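Local structure of 3-carboxy-cis,cis-muconate cycloisomerase (Pseudomonas putida, 1RE5) at residues D[183-194]-D[225-236]; D[383-391]-D[405-413]. The protein belongs to the fumarase/aspartase superfamily of homotetrameric, largely helical enzymes, in which long helices of the subunits pack together in a central bundle. All coordinates share one frame; numbering follows the deposited sequence.

Contact 1 (D[183-194]-D[225-236])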
loop_
_atom_site.group_PDB
_atom_site.type_symbol
_atom_site.label_atom_id
_atom_site.label_comp_id
_atom_site.label_asym_id
_atom_site.label_seq_id
_atom_site.Cartn_x
_atom_site.Cartn_y
_atom_site.Cartn_z
ATOM N N LEU D 183 -8.833 17.438 14.976
ATOM C CA LEU D 183 -9.398 17.339 13.640
ATOM C C LEU D 183 -10.923 17.468 13.622
ATOM O O LEU D 183 -11.532 17.676 12.565
ATOM C CB LEU D 183 -8.973 16.017 12.981
ATOM C CG LEU D 183 -9.551 14.682 13.466
ATOM C CD1 LEU D 183 -10.999 14.518 13.042
ATOM C CD2 LEU D 183 -8.740 13.560 12.866
ATOM N N ARG D 184 -11.543 17.350 14.786
ATOM C CA ARG D 184 -12.993 17.428 14.857
ATOM C C ARG D 184 -13.595 18.648 14.139
ATOM O O ARG D 184 -14.466 18.504 13.277
ATOM C CB ARG D 184 -13.436 17.395 16.322
ATOM C CG ARG D 184 -14.925 17.328 16.513
ATOM C CD ARG D 184 -15.284 16.447 17.704
ATOM N NE ARG D 184 -16.700 16.093 17.660
ATOM C CZ ARG D 184 -17.214 14.958 18.125
ATOM N NH1 ARG D 184 -16.433 14.043 18.689
ATOM N NH2 ARG D 184 -18.515 14.722 17.996
ATOM N N PRO D 185 -13.126 19.864 14.468
ATOM C CA PRO D 185 -13.657 21.076 13.827
ATOM C C PRO D 185 -13.395 21.145 12.329
ATOM O O PRO D 185 -14.095 21.833 11.591
ATOM C CB PRO D 185 -12.932 22.191 14.567
ATOM C CG PRO D 185 -11.589 21.570 14.847
ATOM C CD PRO D 185 -11.989 20.197 15.349
ATOM N N ARG D 186 -12.369 20.430 11.896
ATOM C CA ARG D 186 -11.948 20.395 10.502
ATOM C C ARG D 186 -12.788 19.392 9.705
ATOM O O ARG D 186 -13.202 19.664 8.580
ATOM C CB ARG D 186 -10.483 19.989 10.485
ATOM C CG ARG D 186 -9.662 20.480 9.366
ATOM C CD ARG D 186 -8.249 19.960 9.582
ATOM N NE ARG D 186 -7.571 20.637 10.682
ATOM C CZ ARG D 186 -6.722 20.048 11.524
ATOM N NH1 ARG D 186 -6.444 18.756 11.411
ATOM N NH2 ARG D 186 -6.122 20.764 12.468
ATOM N N LEU D 187 -13.054 18.240 10.310
ATOM C CA LEU D 187 -13.806 17.167 9.662
ATOM C C LEU D 187 -15.308 17.358 9.548
ATOM O O LEU D 187 -15.887 17.105 8.495
ATOM C CB LEU D 187 -13.559 15.846 10.390
ATOM C CG LEU D 187 -14.373 14.658 9.878
ATOM C CD1 LEU D 187 -13.865 14.194 8.508
ATOM C CD2 LEU D 187 -14.264 13.532 10.880
ATOM N N LEU D 188 -15.937 17.783 10.640
ATOM C CA LEU D 188 -17.379 17.966 10.675
ATOM C C LEU D 188 -17.855 19.236 9.983
ATOM O O LEU D 188 -18.326 20.176 10.633
ATOM C CB LEU D 188 -17.865 17.938 12.128
ATOM C CG LEU D 188 -17.505 16.656 12.890
ATOM C CD1 LEU D 188 -18.103 16.668 14.295
ATOM C CD2 LEU D 188 -18.016 15.458 12.112
ATOM N N VAL D 189 -17.728 19.256 8.660
ATOM C CA VAL D 189 -18.156 20.393 7.862
ATOM C C VAL D 189 -19.221 19.948 6.868
ATOM O O VAL D 189 -19.325 18.759 6.531
ATOM C CB VAL D 189 -16.979 21.029 7.083
ATOM C CG1 VAL D 189 -16.035 21.728 8.047
ATOM C CG2 VAL D 189 -16.236 19.956 6.267
ATOM N N LEU D 190 -20.013 20.914 6.409
ATOM C CA LEU D 190 -21.079 20.646 5.461
ATOM C C LEU D 190 -20.537 20.616 4.033
ATOM O O LEU D 190 -19.544 21.281 3.727
ATOM C CB LEU D 190 -22.149 21.736 5.563
ATOM C CG LEU D 190 -23.222 21.693 4.466
ATOM C CD1 LEU D 190 -24.248 20.614 4.805
ATOM C CD2 LEU D 190 -23.875 23.060 4.326
ATOM N N GLN D 191 -21.184 19.832 3.172
ATOM C CA GLN D 191 -20.801 19.759 1.766
ATOM C C GLN D 191 -22.009 20.254 0.986
ATOM O O GLN D 191 -22.969 19.503 0.753
ATOM C CB GLN D 191 -20.495 18.330 1.312
ATOM C CG GLN D 191 -20.042 18.282 -0.145
ATOM C CD GLN D 191 -18.618 18.784 -0.322
ATOM O OE1 GLN D 191 -17.676 17.984 -0.364
ATOM N NE2 GLN D 191 -18.447 20.102 -0.409
ATOM N N PHE D 192 -21.959 21.520 0.583
ATOM C CA PHE D 192 -23.064 22.123 -0.152
ATOM C C PHE D 192 -22.490 23.049 -1.216
ATOM O O PHE D 192 -22.094 24.181 -0.922
ATOM C CB PHE D 192 -23.944 22.906 0.831
ATOM C CG PHE D 192 -25.252 23.363 0.256
ATOM C CD1 PHE D 192 -26.127 22.448 -0.335
ATOM C CD2 PHE D 192 -25.627 24.701 0.333
ATOM C CE1 PHE D 192 -27.366 22.865 -0.840
ATOM C CE2 PHE D 192 -26.855 25.123 -0.165
ATOM C CZ PHE D 192 -27.729 24.202 -0.753
ATOM N N GLY D 193 -22.436 22.566 -2.450
ATOM C CA GLY D 193 -21.881 23.379 -3.506
ATOM C C GLY D 193 -22.652 23.298 -4.800
ATOM O O GLY D 193 -22.436 24.115 -5.693
ATOM N N GLY D 194 -23.550 22.324 -4.914
ATOM C CA GLY D 194 -24.323 22.190 -6.137
ATOM C C GLY D 194 -23.487 21.750 -7.336
ATOM O O GLY D 194 -22.259 21.656 -7.258
ATOM N N PRO D 225 -16.957 24.851 -0.757
ATOM C CA PRO D 225 -17.314 23.440 -0.970
ATOM C C PRO D 225 -16.027 22.656 -1.236
ATOM O O PRO D 225 -15.036 23.234 -1.674
ATOM C CB PRO D 225 -18.215 23.499 -2.200
ATOM C CG PRO D 225 -18.892 24.832 -2.052
ATOM C CD PRO D 225 -17.747 25.729 -1.643
ATOM N N TRP D 226 -16.034 21.353 -0.983
ATOM C CA TRP D 226 -14.827 20.549 -1.200
ATOM C C TRP D 226 -15.062 19.246 -1.982
ATOM O O TRP D 226 -14.561 18.193 -1.600
ATOM C CB TRP D 226 -14.162 20.233 0.145
ATOM C CG TRP D 226 -15.146 19.834 1.211
ATOM C CD1 TRP D 226 -15.982 20.664 1.903
ATOM C CD2 TRP D 226 -15.453 18.503 1.646
ATOM N NE1 TRP D 226 -16.792 19.934 2.740
ATOM C CE2 TRP D 226 -16.490 18.606 2.603
ATOM C CE3 TRP D 226 -14.955 17.230 1.318
ATOM C CZ2 TRP D 226 -17.041 17.486 3.234
ATOM C CZ3 TRP D 226 -15.506 16.112 1.948
ATOM C CH2 TRP D 226 -16.540 16.252 2.896
ATOM N N HIS D 227 -15.801 19.329 -3.088
ATOM C CA HIS D 227 -16.088 18.148 -3.900
ATOM C C HIS D 227 -14.839 17.372 -4.330
ATOM O O HIS D 227 -14.871 16.136 -4.391
ATOM C CB HIS D 227 -16.890 18.526 -5.153
ATOM C CG HIS D 227 -18.234 19.110 -4.860
ATOM N ND1 HIS D 227 -19.107 18.549 -3.952
ATOM C CD2 HIS D 227 -18.851 20.214 -5.340
ATOM C CE1 HIS D 227 -20.201 19.285 -3.882
ATOM N NE2 HIS D 227 -20.072 20.302 -4.713
ATOM N N THR D 228 -13.749 18.077 -4.639
ATOM C CA THR D 228 -12.528 17.403 -5.067
ATOM C C THR D 228 -11.282 17.732 -4.222
ATOM O O THR D 228 -10.136 17.557 -4.673
ATOM C CB THR D 228 -12.239 17.656 -6.575
ATOM O OG1 THR D 228 -12.021 19.050 -6.817
ATOM C CG2 THR D 228 -13.410 17.198 -7.413
ATOM N N GLN D 229 -11.521 18.220 -3.004
ATOM C CA GLN D 229 -10.453 18.504 -2.043
ATOM C C GLN D 229 -10.821 17.562 -0.885
ATOM O O GLN D 229 -11.604 17.929 0.004
ATOM C CB GLN D 229 -10.504 19.963 -1.585
ATOM C CG GLN D 229 -10.126 21.005 -2.652
ATOM C CD GLN D 229 -8.694 20.876 -3.160
ATOM O OE1 GLN D 229 -7.845 20.258 -2.513
ATOM N NE2 GLN D 229 -8.419 21.474 -4.317
ATOM N N ARG D 230 -10.256 16.353 -0.897
ATOM C CA ARG D 230 -10.601 15.341 0.098
ATOM C C ARG D 230 -9.687 15.165 1.326
ATOM O O ARG D 230 -9.825 14.176 2.066
ATOM C CB ARG D 230 -10.740 13.996 -0.619
ATOM C CG ARG D 230 -11.206 14.114 -2.059
ATOM C CD ARG D 230 -12.629 14.584 -2.115
ATOM N NE ARG D 230 -13.555 13.523 -1.737
ATOM C CZ ARG D 230 -14.827 13.733 -1.404
ATOM N NH1 ARG D 230 -15.318 14.968 -1.397
ATOM N NH2 ARG D 230 -15.612 12.713 -1.089
ATOM N N ASP D 231 -8.782 16.108 1.572
ATOM C CA ASP D 231 -7.878 15.964 2.703
ATOM C C ASP D 231 -8.575 15.693 4.036
ATOM O O ASP D 231 -8.057 14.943 4.865
ATOM C CB ASP D 231 -7.005 17.198 2.837
ATOM C CG ASP D 231 -7.813 18.446 3.011
ATOM O OD1 ASP D 231 -7.698 19.107 4.069
ATOM O OD2 ASP D 231 -8.581 18.753 2.080
ATOM N N ARG D 232 -9.743 16.290 4.251
ATOM C CA ARG D 232 -10.463 16.083 5.504
ATOM C C ARG D 232 -10.754 14.605 5.770
ATOM O O ARG D 232 -10.541 14.112 6.886
ATOM C CB ARG D 232 -11.774 16.882 5.514
ATOM C CG ARG D 232 -11.580 18.380 5.715
ATOM C CD ARG D 232 -12.896 19.147 5.627
ATOM N NE ARG D 232 -12.827 20.149 4.569
ATOM C CZ ARG D 232 -12.777 21.457 4.783
ATOM N NH1 ARG D 232 -12.801 21.929 6.019
ATOM N NH2 ARG D 232 -12.671 22.291 3.765
ATOM N N LEU D 233 -11.231 13.889 4.753
ATOM C CA LEU D 233 -11.550 12.469 4.932
ATOM C C LEU D 233 -10.282 11.613 5.082
ATOM O O LEU D 233 -10.237 10.664 5.870
ATOM C CB LEU D 233 -12.383 11.958 3.748
ATOM C CG LEU D 233 -13.659 12.741 3.402
ATOM C CD1 LEU D 233 -14.392 12.063 2.239
ATOM C CD2 LEU D 233 -14.561 12.808 4.625
ATOM N N VAL D 234 -9.248 11.949 4.322
ATOM C CA VAL D 234 -8.010 11.201 4.379
ATOM C C VAL D 234 -7.314 11.410 5.723
ATOM O O VAL D 234 -6.695 10.489 6.252
ATOM C CB VAL D 234 -7.095 11.604 3.227
ATOM C CG1 VAL D 234 -5.797 10.823 3.281
ATOM C CG2 VAL D 234 -7.816 11.341 1.913
ATOM N N GLU D 235 -7.414 12.608 6.292
ATOM C CA GLU D 235 -6.800 12.835 7.599
ATOM C C GLU D 235 -7.469 11.974 8.672
ATOM O O GLU D 235 -6.794 11.375 9.511
ATOM C CB GLU D 235 -6.911 14.286 8.019
ATOM C CG GLU D 235 -6.681 14.490 9.501
ATOM C CD GLU D 235 -6.659 15.954 9.873
ATOM O OE1 GLU D 235 -7.605 16.689 9.497
ATOM O OE2 GLU D 235 -5.688 16.371 10.539
ATOM N N PHE D 236 -8.798 11.926 8.654
ATOM C CA PHE D 236 -9.538 11.121 9.624
ATOM C C PHE D 236 -9.132 9.652 9.508
ATOM O O PHE D 236 -8.916 8.973 10.513
ATOM C CB PHE D 236 -11.047 11.260 9.387
ATOM C CG PHE D 236 -11.885 10.403 10.290
ATOM C CD1 PHE D 236 -11.876 10.599 11.665
ATOM C CD2 PHE D 236 -12.691 9.399 9.767
ATOM C CE1 PHE D 236 -12.667 9.799 12.510
ATOM C CE2 PHE D 236 -13.485 8.594 10.607
ATOM C CZ PHE D 236 -13.470 8.798 11.977
#
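Arg-186 and Glu-235 meet as an ion pair, their planar groups nearly coplanar (20° apart). NH1 of Arg-186 donates to the syn lone pair of Glu-235 OE1 at 3.0 Å, in the guanidinium plane, and lies 2.6 Å from OE2. The Glu-235 chain is extended, its CG turned opposite the backbone N (chi1 163°), which carries the carboxylate across to that arginine. The second subunit adds partners: its Glu-182 takes NH2 of Arg-186, and its Arg-179 binds Glu-235 OE1.

The carbonyl O of Arg-186, close to the helix end, receives a weak bond from Arg-232 NH1 at 3.4 Å. Further on, Trp-226 NE1 donates to Leu-190 O (3.2 Å), arriving from above the carbonyl plane. Arg-230 is satisfied mainly by Glu-323 and Asp-111, while the carboxylate of Asp-108 accepts from the backbone N-H groups of Gly-193 and Gly-194.

Leu-187 CD2 sits over the Phe-236 ring in a CH-pi contact, 4.2 Å from its centroid. The short helical pieces 183-187 and 231-236 run roughly antiparallel (144°), their axes 9.9 Å apart at closest approach. This is an end of the helical bundle characteristic of the superfamily, where one long helix stops and another starts.

Contact 2 (D[383-391]-D[405-413]); sequences RAHHLLEQC and VLGDEPQVS
Segment 383-391 is continuous helix, and 405-413 returns along it as two short helical pieces, 405-407 and 410-413, broken at Asp-408 and Glu-409. The result is a helical hairpin in the small all-helical C-terminal region. Its backbones are nearer where CA of Cys-391 faces CA of Val-405 (6.0 Å) than where CA of Leu-387 faces CA of Gln-411 (8.2 Å).

No hydrogen bond crosses, and the contact is largely apolar. Leu-387 reaches over with both branches: CD2 meets Val-412 CG2 at 3.6 Å and the CB of Gln-411, while CD1 comes up against the carboxylate end of Glu-409. Cys-391 sits against two residues, its CB 3.8 Å from Val-405 CG1 and its SG beside Leu-406 CD2. Leu-388 CD1 approaches that same methyl more loosely, from the side of helix 368-378, where Val-371 and Ser-372 pack on it.

Glu-409 is the N-cap of the second piece. Its OE2 takes a weak capping bond from Gln-411 N at 3.3 Å, and its carbonyl O accepts twice from Ser-413, from N at 2.7 Å and from OG at 2.8 Å, the hydroxyl lying above the carbonyl plane.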
loop_
_atom_site.group_PDB
_atom_site.type_symbol
_atom_site.label_atom_id
_atom_site.label_comp_id
_atom_site.label_asym_id
_atom_site.label_seq_id
_atom_site.Cartn_x
_atom_site.Cartn_y
_atom_site.Cartn_z
ATOM N N ARG D 383 40.051 -1.395 36.395
ATOM C CA ARG D 383 40.263 -2.722 36.970
ATOM C C ARG D 383 38.957 -3.509 37.043
ATOM O O ARG D 383 38.929 -4.714 36.784
ATOM C CB ARG D 383 40.861 -2.598 38.373
ATOM C CG ARG D 383 41.193 -3.931 39.022
ATOM C CD ARG D 383 41.527 -3.749 40.493
ATOM N NE ARG D 383 41.861 -5.013 41.147
ATOM C CZ ARG D 383 42.055 -5.148 42.458
ATOM N NH1 ARG D 383 41.946 -4.094 43.263
ATOM N NH2 ARG D 383 42.363 -6.335 42.964
ATOM N N ALA D 384 37.881 -2.817 37.404
ATOM C CA ALA D 384 36.566 -3.433 37.515
ATOM C C ALA D 384 36.131 -4.013 36.174
ATOM O O ALA D 384 35.572 -5.105 36.120
ATOM C CB ALA D 384 35.548 -2.406 38.000
ATOM N N HIS D 385 36.389 -3.278 35.095
ATOM C CA HIS D 385 36.023 -3.727 33.754
ATOM C C HIS D 385 36.602 -5.115 33.494
ATOM O O HIS D 385 35.879 -6.051 33.151
ATOM C CB HIS D 385 36.548 -2.744 32.702
ATOM C CG HIS D 385 36.148 -3.086 31.299
ATOM N ND1 HIS D 385 34.834 -3.100 30.879
ATOM C CD2 HIS D 385 36.891 -3.432 30.220
ATOM C CE1 HIS D 385 34.785 -3.438 29.602
ATOM N NE2 HIS D 385 36.020 -3.645 29.179
ATOM N N HIS D 386 37.914 -5.236 33.655
ATOM C CA HIS D 386 38.598 -6.506 33.458
ATOM C C HIS D 386 37.981 -7.585 34.345
ATOM O O HIS D 386 37.515 -8.616 33.857
ATOM C CB HIS D 386 40.082 -6.356 33.804
ATOM C CG HIS D 386 40.809 -7.660 33.923
ATOM N ND1 HIS D 386 41.047 -8.482 32.843
ATOM C CD2 HIS D 386 41.325 -8.298 35.001
ATOM C CE1 HIS D 386 41.678 -9.570 33.249
ATOM N NE2 HIS D 386 41.858 -9.484 34.555
ATOM N N LEU D 387 37.981 -7.328 35.650
ATOM C CA LEU D 387 37.449 -8.258 36.643
ATOM C C LEU D 387 36.010 -8.730 36.386
ATOM O O LEU D 387 35.643 -9.847 36.763
ATOM C CB LEU D 387 37.544 -7.628 38.039
ATOM C CG LEU D 387 37.188 -8.528 39.225
ATOM C CD1 LEU D 387 38.152 -9.711 39.279
ATOM C CD2 LEU D 387 37.250 -7.723 40.518
ATOM N N LEU D 388 35.198 -7.890 35.748
ATOM C CA LEU D 388 33.810 -8.244 35.468
ATOM C C LEU D 388 33.692 -9.144 34.244
ATOM O O LEU D 388 32.962 -10.128 34.264
ATOM C CB LEU D 388 32.966 -6.979 35.277
ATOM C CG LEU D 388 31.442 -7.141 35.335
ATOM C CD1 LEU D 388 31.022 -7.727 36.677
ATOM C CD2 LEU D 388 30.790 -5.788 35.129
ATOM N N GLU D 389 34.405 -8.812 33.173
ATOM C CA GLU D 389 34.354 -9.638 31.977
ATOM C C GLU D 389 34.845 -11.033 32.331
ATOM O O GLU D 389 34.386 -12.032 31.780
ATOM C CB GLU D 389 35.246 -9.060 30.885
ATOM C CG GLU D 389 34.822 -7.698 30.392
ATOM C CD GLU D 389 35.681 -7.218 29.236
ATOM O OE1 GLU D 389 36.918 -7.109 29.417
ATOM O OE2 GLU D 389 35.117 -6.953 28.150
ATOM N N GLN D 390 35.791 -11.086 33.260
ATOM C CA GLN D 390 36.369 -12.344 33.701
ATOM C C GLN D 390 35.319 -13.195 34.408
ATOM O O GLN D 390 35.222 -14.397 34.164
ATOM C CB GLN D 390 37.548 -12.062 34.637
ATOM C CG GLN D 390 38.268 -13.298 35.142
ATOM C CD GLN D 390 39.358 -12.960 36.146
ATOM O OE1 GLN D 390 40.338 -12.287 35.813
ATOM N NE2 GLN D 390 39.187 -13.418 37.385
ATOM N N CYS D 391 34.530 -12.567 35.277
ATOM C CA CYS D 391 33.484 -13.272 36.014
ATOM C C CYS D 391 32.362 -13.752 35.105
ATOM O O CYS D 391 31.775 -14.804 35.345
ATOM C CB CYS D 391 32.889 -12.378 37.102
ATOM S SG CYS D 391 33.860 -12.252 38.605
ATOM N N VAL D 405 29.482 -16.814 40.868
ATOM C CA VAL D 405 30.807 -16.489 40.362
ATOM C C VAL D 405 31.420 -15.261 41.032
ATOM O O VAL D 405 32.629 -15.226 41.269
ATOM C CB VAL D 405 30.769 -16.259 38.846
ATOM C CG1 VAL D 405 32.160 -15.924 38.322
ATOM C CG2 VAL D 405 30.226 -17.492 38.169
ATOM N N LEU D 406 30.595 -14.258 41.336
ATOM C CA LEU D 406 31.073 -13.033 41.983
ATOM C C LEU D 406 31.362 -13.245 43.468
ATOM O O LEU D 406 32.216 -12.573 44.048
ATOM C CB LEU D 406 30.046 -11.909 41.824
ATOM C CG LEU D 406 29.846 -11.329 40.425
ATOM C CD1 LEU D 406 28.714 -10.315 40.455
ATOM C CD2 LEU D 406 31.135 -10.689 39.947
ATOM N N GLY D 407 30.641 -14.181 44.078
ATOM C CA GLY D 407 30.838 -14.468 45.487
ATOM C C GLY D 407 32.147 -15.193 45.721
ATOM O O GLY D 407 32.730 -15.101 46.798
ATOM N N ASP D 408 32.605 -15.915 44.703
ATOM C CA ASP D 408 33.849 -16.670 44.771
ATOM C C ASP D 408 35.000 -15.849 44.192
ATOM O O ASP D 408 36.094 -16.362 43.955
ATOM C CB ASP D 408 33.702 -17.982 43.994
ATOM C CG ASP D 408 32.626 -18.886 44.571
ATOM O OD1 ASP D 408 32.318 -19.928 43.951
ATOM O OD2 ASP D 408 32.092 -18.556 45.649
ATOM N N GLU D 409 34.744 -14.569 43.959
ATOM C CA GLU D 409 35.758 -13.682 43.411
ATOM C C GLU D 409 36.367 -12.836 44.525
ATOM O O GLU D 409 35.732 -11.913 45.039
ATOM C CB GLU D 409 35.137 -12.779 42.343
ATOM C CG GLU D 409 36.043 -11.656 41.875
ATOM C CD GLU D 409 37.364 -12.159 41.349
ATOM O OE1 GLU D 409 37.359 -12.917 40.359
ATOM O OE2 GLU D 409 38.407 -11.792 41.928
ATOM N N PRO D 410 37.612 -13.148 44.917
ATOM C CA PRO D 410 38.327 -12.426 45.975
ATOM C C PRO D 410 38.156 -10.901 45.963
ATOM O O PRO D 410 37.654 -10.329 46.929
ATOM C CB PRO D 410 39.769 -12.862 45.757
ATOM C CG PRO D 410 39.597 -14.297 45.351
ATOM C CD PRO D 410 38.456 -14.220 44.354
ATOM N N GLN D 411 38.563 -10.243 44.880
ATOM C CA GLN D 411 38.441 -8.790 44.802
ATOM C C GLN D 411 37.008 -8.322 44.979
ATOM O O GLN D 411 36.758 -7.315 45.646
ATOM C CB GLN D 411 38.969 -8.259 43.468
ATOM C CG GLN D 411 40.455 -8.468 43.248
ATOM C CD GLN D 411 40.787 -9.872 42.777
ATOM O OE1 GLN D 411 40.588 -10.852 43.500
ATOM N NE2 GLN D 411 41.290 -9.977 41.549
ATOM N N VAL D 412 36.069 -9.049 44.383
ATOM C CA VAL D 412 34.660 -8.689 44.477
ATOM C C VAL D 412 34.075 -8.925 45.869
ATOM O O VAL D 412 33.458 -8.030 46.449
ATOM C CB VAL D 412 33.820 -9.460 43.436
ATOM C CG1 VAL D 412 32.335 -9.179 43.654
ATOM C CG2 VAL D 412 34.241 -9.050 42.027
ATOM N N SER D 413 34.268 -10.128 46.404
ATOM C CA SER D 413 33.753 -10.464 47.729
ATOM C C SER D 413 34.487 -9.706 48.842
ATOM O O SER D 413 34.046 -9.690 49.992
ATOM C CB SER D 413 33.859 -11.974 47.961
ATOM O OG SER D 413 35.184 -12.431 47.759
#

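Going from the N terminus, the chain leaves helix 162-187 and later comes back to start helix 231-257; contact 1 closes that loop, in which 30 residues, helix 206-217 among them, separate segment 183-194 from 225-236. Contact 2 opens only much later, after the long helices 286-307 and 319-347, and closes a shorter loop of 13 residues between its segments: the end of helix 381-397, a short turn and the start of helix 402-407. The two loops are in series, neither nested nor crossing. The centres of contacts 1 and 2 lie about 67 Å apart, on opposite sides of the chain's centre. Contact 1 ties bundle helices together beside a second subunit, whereas contact 2 is internal to the C-terminal region, touched by no other chain of the tetramer.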